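Local coordinates for N-terminal acetyltransferase-like protein (Chaetomium thermophilum, PDB 5NNP) that is probably the helical-repeat auxiliary subunit of an N-terminal acetyltransferase, supporting the transfer of acetyl groups to protein N termini, at residues L314-F326 with K369-H381. Sequence-based numbering, arbitrary orientation.
With CMC (carboxymethyl coenzyme *a), chain B.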
loop_
_atom_site.group_PDB
_atom_site.type_symbol
_atom_site.label_atom_id
_atom_site.label_comp_id
_atom_site.label_asym_id
_atom_site.label_seq_id
_atom_site.Cartn_x
_atom_site.Cartn_y
_atom_site.Cartn_z
ATOM N N LEU A 314 -7.328 -11.615 -31.656
ATOM C CA LEU A 314 -7.877 -12.855 -31.100
ATOM C C LEU A 314 -7.209 -14.104 -31.690
ATOM O O LEU A 314 -6.933 -15.060 -30.969
ATOM C CB LEU A 314 -9.388 -12.923 -31.319
ATOM C CG LEU A 314 -10.219 -12.131 -30.313
ATOM C CD1 LEU A 314 -11.702 -12.347 -30.567
ATOM C CD2 LEU A 314 -9.859 -12.517 -28.866
ATOM N N THR A 315 -6.934 -14.090 -32.989
ATOM C CA THR A 315 -6.286 -15.235 -33.624
ATOM C C THR A 315 -4.914 -15.520 -33.017
ATOM O O THR A 315 -4.575 -16.673 -32.749
ATOM C CB THR A 315 -6.110 -15.033 -35.136
ATOM O OG1 THR A 315 -7.380 -14.775 -35.747
ATOM C CG2 THR A 315 -5.478 -16.278 -35.766
ATOM N N LEU A 316 -4.127 -14.464 -32.823
ATOM C CA LEU A 316 -2.840 -14.573 -32.137
ATOM C C LEU A 316 -2.980 -15.229 -30.769
ATOM O O LEU A 316 -2.238 -16.154 -30.438
ATOM C CB LEU A 316 -2.188 -13.203 -31.957
ATOM C CG LEU A 316 -1.383 -12.652 -33.126
ATOM C CD1 LEU A 316 -1.067 -11.195 -32.872
ATOM C CD2 LEU A 316 -0.105 -13.442 -33.307
ATOM N N MET A 317 -3.924 -14.744 -29.969
ATOM C CA MET A 317 -4.005 -15.215 -28.595
ATOM C C MET A 317 -4.556 -16.641 -28.546
ATOM O O MET A 317 -4.024 -17.496 -27.836
ATOM C CB MET A 317 -4.856 -14.268 -27.738
ATOM C CG MET A 317 -4.351 -12.827 -27.715
ATOM S SD MET A 317 -2.743 -12.569 -26.902
ATOM C CE MET A 317 -3.269 -12.150 -25.234
ATOM N N PHE A 318 -5.613 -16.903 -29.305
ATOM C CA PHE A 318 -6.193 -18.238 -29.314
ATOM C C PHE A 318 -5.207 -19.265 -29.843
ATOM O O PHE A 318 -5.086 -20.346 -29.289
ATOM C CB PHE A 318 -7.478 -18.259 -30.124
ATOM C CG PHE A 318 -8.599 -17.535 -29.456
ATOM C CD1 PHE A 318 -8.536 -17.265 -28.094
ATOM C CD2 PHE A 318 -9.708 -17.107 -30.175
ATOM C CE1 PHE A 318 -9.564 -16.593 -27.456
ATOM C CE2 PHE A 318 -10.740 -16.434 -29.548
ATOM C CZ PHE A 318 -10.675 -16.175 -28.191
ATOM N N ASP A 319 -4.484 -18.918 -30.898
ATOM C CA ASP A 319 -3.511 -19.843 -31.465
ATOM C C ASP A 319 -2.423 -20.189 -30.462
ATOM O O ASP A 319 -1.910 -21.313 -30.440
ATOM C CB ASP A 319 -2.898 -19.260 -32.729
ATOM C CG ASP A 319 -3.817 -19.396 -33.922
ATOM O OD1 ASP A 319 -4.870 -20.061 -33.795
ATOM O OD2 ASP A 319 -3.476 -18.853 -34.989
ATOM N N LYS A 320 -2.095 -19.211 -29.629
ATOM C CA LYS A 320 -1.087 -19.354 -28.601
ATOM C C LYS A 320 -1.695 -20.091 -27.401
ATOM O O LYS A 320 -0.993 -20.544 -26.503
ATOM C CB LYS A 320 -0.548 -17.968 -28.217
ATOM C CG LYS A 320 0.810 -17.964 -27.516
ATOM C CD LYS A 320 1.190 -16.558 -27.042
ATOM C CE LYS A 320 2.044 -16.585 -25.758
ATOM N NZ LYS A 320 3.419 -17.167 -25.936
ATOM N N GLY A 321 -3.015 -20.225 -27.403
ATOM C CA GLY A 321 -3.711 -20.958 -26.363
ATOM C C GLY A 321 -3.896 -20.185 -25.067
ATOM O O GLY A 321 -4.266 -20.765 -24.041
ATOM N N VAL A 322 -3.654 -18.879 -25.103
ATOM C CA VAL A 322 -3.694 -18.072 -23.885
ATOM C C VAL A 322 -5.071 -18.059 -23.211
ATOM O O VAL A 322 -6.061 -17.628 -23.811
ATOM C CB VAL A 322 -3.283 -16.617 -24.168
ATOM C CG1 VAL A 322 -3.396 -15.793 -22.910
ATOM C CG2 VAL A 322 -1.866 -16.563 -24.750
ATOM N N PRO A 323 -5.133 -18.521 -21.951
ATOM C CA PRO A 323 -6.366 -18.511 -21.151
ATOM C C PRO A 323 -6.726 -17.137 -20.546
ATOM O O PRO A 323 -7.859 -16.995 -20.087
ATOM C CB PRO A 323 -6.058 -19.522 -20.044
ATOM C CG PRO A 323 -4.573 -19.387 -19.844
ATOM C CD PRO A 323 -4.005 -19.137 -21.222
ATOM N N SER A 324 -5.802 -16.167 -20.547
ATOM C CA SER A 324 -6.077 -14.843 -19.985
ATOM C C SER A 324 -6.570 -13.827 -21.021
ATOM O O SER A 324 -6.571 -12.618 -20.776
ATOM C CB SER A 324 -4.825 -14.291 -19.319
ATOM O OG SER A 324 -4.255 -15.249 -18.460
ATOM N N THR A 325 -6.964 -14.312 -22.191
ATOM C CA THR A 325 -7.362 -13.418 -23.265
ATOM C C THR A 325 -8.578 -12.572 -22.863
ATOM O O THR A 325 -8.582 -11.348 -23.010
ATOM C CB THR A 325 -7.666 -14.215 -24.543
ATOM O OG1 THR A 325 -6.468 -14.887 -24.973
ATOM C CG2 THR A 325 -8.181 -13.304 -25.646
ATOM N N PHE A 326 -9.618 -13.217 -22.347
ATOM C CA PHE A 326 -10.789 -12.464 -21.922
ATOM C C PHE A 326 -10.438 -11.363 -20.902
ATOM O O PHE A 326 -10.875 -10.221 -21.044
ATOM C CB PHE A 326 -11.848 -13.385 -21.332
ATOM C CG PHE A 326 -13.102 -12.672 -20.951
ATOM C CD1 PHE A 326 -14.089 -12.421 -21.899
ATOM C CD2 PHE A 326 -13.293 -12.213 -19.659
ATOM C CE1 PHE A 326 -15.247 -11.747 -21.560
ATOM C CE2 PHE A 326 -14.455 -11.535 -19.315
ATOM C CZ PHE A 326 -15.431 -11.306 -20.270
ATOM N N LYS A 369 -5.163 -26.492 -28.441
ATOM C CA LYS A 369 -5.240 -25.418 -27.450
ATOM C C LYS A 369 -6.045 -24.224 -27.946
ATOM O O LYS A 369 -6.768 -23.624 -27.165
ATOM C CB LYS A 369 -3.846 -24.959 -27.006
ATOM C CG LYS A 369 -2.918 -24.495 -28.107
ATOM C CD LYS A 369 -1.665 -23.851 -27.527
ATOM C CE LYS A 369 -0.469 -23.978 -28.455
ATOM N NZ LYS A 369 0.046 -25.393 -28.512
ATOM N N GLY A 370 -5.924 -23.894 -29.233
ATOM C CA GLY A 370 -6.733 -22.862 -29.849
ATOM C C GLY A 370 -8.221 -23.046 -29.597
ATOM O O GLY A 370 -8.907 -22.099 -29.206
ATOM N N LYS A 371 -8.719 -24.262 -29.798
ATOM C CA LYS A 371 -10.144 -24.541 -29.636
ATOM C C LYS A 371 -10.584 -24.428 -28.185
ATOM O O LYS A 371 -11.660 -23.909 -27.891
ATOM C CB LYS A 371 -10.494 -25.936 -30.158
ATOM C CG LYS A 371 -11.931 -26.333 -29.868
ATOM C CD LYS A 371 -12.386 -27.499 -30.736
ATOM C CE LYS A 371 -13.891 -27.738 -30.605
ATOM N NZ LYS A 371 -14.400 -28.794 -31.520
ATOM N N GLY A 372 -9.750 -24.936 -27.283
ATOM C CA GLY A 372 -9.984 -24.759 -25.861
ATOM C C GLY A 372 -10.036 -23.284 -25.503
ATOM O O GLY A 372 -10.924 -22.843 -24.777
ATOM N N ALA A 373 -9.103 -22.511 -26.051
ATOM C CA ALA A 373 -8.973 -21.101 -25.693
ATOM C C ALA A 373 -10.193 -20.277 -26.139
ATOM O O ALA A 373 -10.637 -19.387 -25.418
ATOM C CB ALA A 373 -7.661 -20.515 -26.277
ATOM N N ALA A 374 -10.744 -20.582 -27.309
ATOM C CA ALA A 374 -11.951 -19.901 -27.774
ATOM C C ALA A 374 -13.173 -20.340 -26.978
ATOM O O ALA A 374 -14.015 -19.521 -26.637
ATOM C CB ALA A 374 -12.176 -20.157 -29.261
ATOM N N LEU A 375 -13.287 -21.631 -26.691
ATOM C CA LEU A 375 -14.435 -22.109 -25.928
ATOM C C LEU A 375 -14.379 -21.500 -24.528
ATOM O O LEU A 375 -15.397 -21.094 -23.968
ATOM C CB LEU A 375 -14.470 -23.645 -25.863
ATOM C CG LEU A 375 -14.793 -24.417 -27.155
ATOM C CD1 LEU A 375 -14.589 -25.908 -26.940
ATOM C CD2 LEU A 375 -16.221 -24.155 -27.645
ATOM N N TYR A 376 -13.176 -21.423 -23.976
ATOM C CA TYR A 376 -12.970 -20.823 -22.662
ATOM C C TYR A 376 -13.273 -19.330 -22.654
ATOM O O TYR A 376 -13.759 -18.799 -21.649
ATOM C CB TYR A 376 -11.535 -21.047 -22.191
ATOM C CG TYR A 376 -11.280 -20.545 -20.794
ATOM C CD1 TYR A 376 -11.981 -21.059 -19.715
ATOM C CD2 TYR A 376 -10.327 -19.571 -20.547
ATOM C CE1 TYR A 376 -11.745 -20.610 -18.431
ATOM C CE2 TYR A 376 -10.089 -19.113 -19.267
ATOM C CZ TYR A 376 -10.800 -19.636 -18.214
ATOM O OH TYR A 376 -10.565 -19.187 -16.939
ATOM N N TYR A 377 -12.969 -18.650 -23.761
ATOM C CA TYR A 377 -13.278 -17.225 -23.871
ATOM C C TYR A 377 -14.787 -17.044 -23.845
ATOM O O TYR A 377 -15.318 -16.140 -23.185
ATOM C CB TYR A 377 -12.706 -16.604 -25.148
ATOM C CG TYR A 377 -12.982 -15.113 -25.261
ATOM C CD1 TYR A 377 -14.216 -14.635 -25.714
ATOM C CD2 TYR A 377 -12.015 -14.181 -24.915
ATOM C CE1 TYR A 377 -14.464 -13.274 -25.816
ATOM C CE2 TYR A 377 -12.252 -12.830 -25.012
ATOM C CZ TYR A 377 -13.476 -12.379 -25.461
ATOM O OH TYR A 377 -13.696 -11.019 -25.554
ATOM N N LEU A 378 -15.475 -17.904 -24.581
ATOM C CA LEU A 378 -16.916 -17.803 -24.661
ATOM C C LEU A 378 -17.546 -18.132 -23.309
ATOM O O LEU A 378 -18.567 -17.552 -22.939
ATOM C CB LEU A 378 -17.449 -18.715 -25.756
ATOM C CG LEU A 378 -17.229 -18.165 -27.163
ATOM C CD1 LEU A 378 -17.325 -19.265 -28.203
ATOM C CD2 LEU A 378 -18.229 -17.050 -27.442
ATOM N N ALA A 379 -16.924 -19.045 -22.564
ATOM C CA ALA A 379 -17.449 -19.438 -21.261
ATOM C C ALA A 379 -17.443 -18.235 -20.347
ATOM O O ALA A 379 -18.407 -17.964 -19.628
ATOM C CB ALA A 379 -16.632 -20.552 -20.666
ATOM N N GLN A 380 -16.346 -17.497 -20.404
ATOM C CA GLN A 380 -16.170 -16.344 -19.552
ATOM C C GLN A 380 -17.018 -15.169 -20.006
ATOM O O GLN A 380 -17.548 -14.434 -19.177
ATOM C CB GLN A 380 -14.694 -15.964 -19.498
ATOM C CG GLN A 380 -13.934 -16.902 -18.608
ATOM C CD GLN A 380 -12.507 -16.514 -18.469
ATOM O OE1 GLN A 380 -11.745 -16.516 -19.441
ATOM N NE2 GLN A 380 -12.120 -16.167 -17.257
ATOM N N HIS A 381 -17.143 -15.004 -21.318
ATOM C CA HIS A 381 -17.997 -13.964 -21.886
ATOM C C HIS A 381 -19.387 -14.019 -21.269
ATOM O O HIS A 381 -19.893 -13.031 -20.748
ATOM C CB HIS A 381 -18.092 -14.120 -23.409
ATOM C CG HIS A 381 -18.936 -13.080 -24.084
ATOM N ND1 HIS A 381 -18.404 -11.936 -24.646
ATOM C CD2 HIS A 381 -20.271 -13.024 -24.310
ATOM C CE1 HIS A 381 -19.375 -11.217 -25.177
ATOM N NE2 HIS A 381 -20.518 -11.853 -24.985
HETATM N N1A CMC B . 4.183 -23.238 -18.992
HETATM C C2A CMC B . 5.381 -23.206 -19.646
HETATM N N3A CMC B . 6.006 -22.023 -19.909
HETATM C C4A CMC B . 5.437 -20.850 -19.521
HETATM C C5A CMC B . 4.201 -20.870 -18.843
HETATM C C6A CMC B . 3.583 -22.097 -18.583
HETATM N N6A CMC B . 2.365 -22.126 -17.911
HETATM N N7A CMC B . 3.860 -19.460 -18.562
HETATM C C8A CMC B . 4.880 -18.716 -19.076
HETATM N N9A CMC B . 5.752 -19.561 -19.620
HETATM C C1B CMC B . 6.953 -19.103 -20.229
HETATM C C2B CMC B . 6.819 -18.947 -21.688
HETATM O O2B CMC B . 7.926 -19.598 -22.323
HETATM C C3B CMC B . 6.941 -17.522 -21.951
HETATM O O3B CMC B . 7.792 -17.328 -23.092
HETATM P P3B CMC B . 7.126 -17.296 -24.523
HETATM O O7A CMC B . 8.166 -17.245 -25.565
HETATM O O8A CMC B . 6.085 -16.119 -24.651
HETATM O O9A CMC B . 6.496 -18.583 -24.803
HETATM C C4B CMC B . 7.663 -16.976 -20.783
HETATM O O4B CMC B . 7.273 -17.794 -19.698
HETATM C C5B CMC B . 7.169 -15.586 -20.556
HETATM O O5B CMC B . 5.751 -15.736 -20.427
HETATM P P1A CMC B . 5.078 -14.648 -19.445
HETATM O O1A CMC B . 3.676 -14.329 -19.879
HETATM O O2A CMC B . 5.898 -13.366 -19.486
HETATM O O3A CMC B . 5.045 -15.205 -17.917
HETATM P P2A CMC B . 3.914 -14.928 -16.855
HETATM O O4A CMC B . 2.752 -15.840 -17.134
HETATM O O5A CMC B . 3.468 -13.512 -16.949
HETATM O O6A CMC B . 4.491 -15.190 -15.416
HETATM C CBP CMC B . 5.315 -16.607 -13.652
HETATM C CCP CMC B . 5.352 -16.284 -15.184
HETATM C CDP CMC B . 5.808 -15.310 -12.933
HETATM C CEP CMC B . 6.280 -17.795 -13.307
HETATM C CAP CMC B . 3.856 -16.982 -13.278
HETATM O OAP CMC B . 3.497 -18.185 -13.860
HETATM C C9P CMC B . 3.562 -17.072 -11.775
HETATM O O9P CMC B . 3.240 -16.059 -11.136
HETATM N N8P CMC B . 3.621 -18.354 -11.095
HETATM C C7P CMC B . 3.315 -18.468 -9.679
HETATM C C6P CMC B . 4.273 -17.658 -8.758
HETATM C C5P CMC B . 5.684 -18.068 -9.111
HETATM O O5P CMC B . 5.969 -19.239 -9.202
HETATM N N4P CMC B . 6.661 -17.052 -9.361
HETATM C C3P CMC B . 8.003 -17.437 -9.743
HETATM C C2P CMC B . 8.958 -17.355 -8.553
HETATM S S1P CMC B . 10.605 -17.851 -9.119
HETATM C C1 CMC B . 11.776 -16.555 -8.684
HETATM C C2 CMC B . 11.320 -15.954 -7.375
HETATM O O21 CMC B . 10.636 -14.940 -7.351
HETATM O O HOH W 1 -8.758 -17.663 -24.275
HETATM O O HOH W 2 -9.340 -14.694 -19.363
#
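An aromatic cluster of Phe318, Phe326 and Tyr377 fastens the end of helix 303-320 and the start of helix 325-329 to helix 369-381, which runs into a predicted tetratricopeptide repeat. The segments 314-320 and 369-381 cross at 118°, with their axes 7.4 Å apart at closest. Phe318 is a knob in a hole made by Gly370, Ala373, Ala374 and Tyr377: Ala374 CA stands over its ring face, 4.0 Å from the centroid, and Phe318 CZ reaches Tyr377 CB at 3.7 Å. The edge of Phe318 also points at the Tyr377 face in an offset edge-to-face pair. Phe326 presents its own edge to Tyr377, with planes at 69° and Phe326 CD1 lying 3.6 Å from Tyr377 CZ. With CG trans to the backbone N (chi1 -177°), the Phe326 ring extends along helix 369-381, where Gln380 CB sits over one face, toward the rim, in a CH-pi contact and Phe326 CE1 meets His381 CA. The hydroxyl of Tyr377 is hydrogen-bonded to Tyr333. Gly321 closes helix 303-320 with a Schellman motif, and the aliphatic chain of Lys369 lies against it, CD nearest its CA. Two waters bridge the turn to helix 369-381: one donates to Val322 O (2.7 Å) and Ala373 O (2.8 Å), the other to Pro323 O and the side-chain amide oxygen Gln380 OE1. Cutting Phe318 back to an alanine would probably open a gap against Ala373 and Ala374 and leave Tyr377 without one of its two ring neighbours here. Lys320 gives NZ to phosphate oxygen O8A of carboxymethyl coenzyme A (3.1 Å), also held by the chain of another protein. Apolar and aromatic packing thus joins the helices, water bridges the polar groups, and the lysine's charge would probably favour the ligand's phosphate.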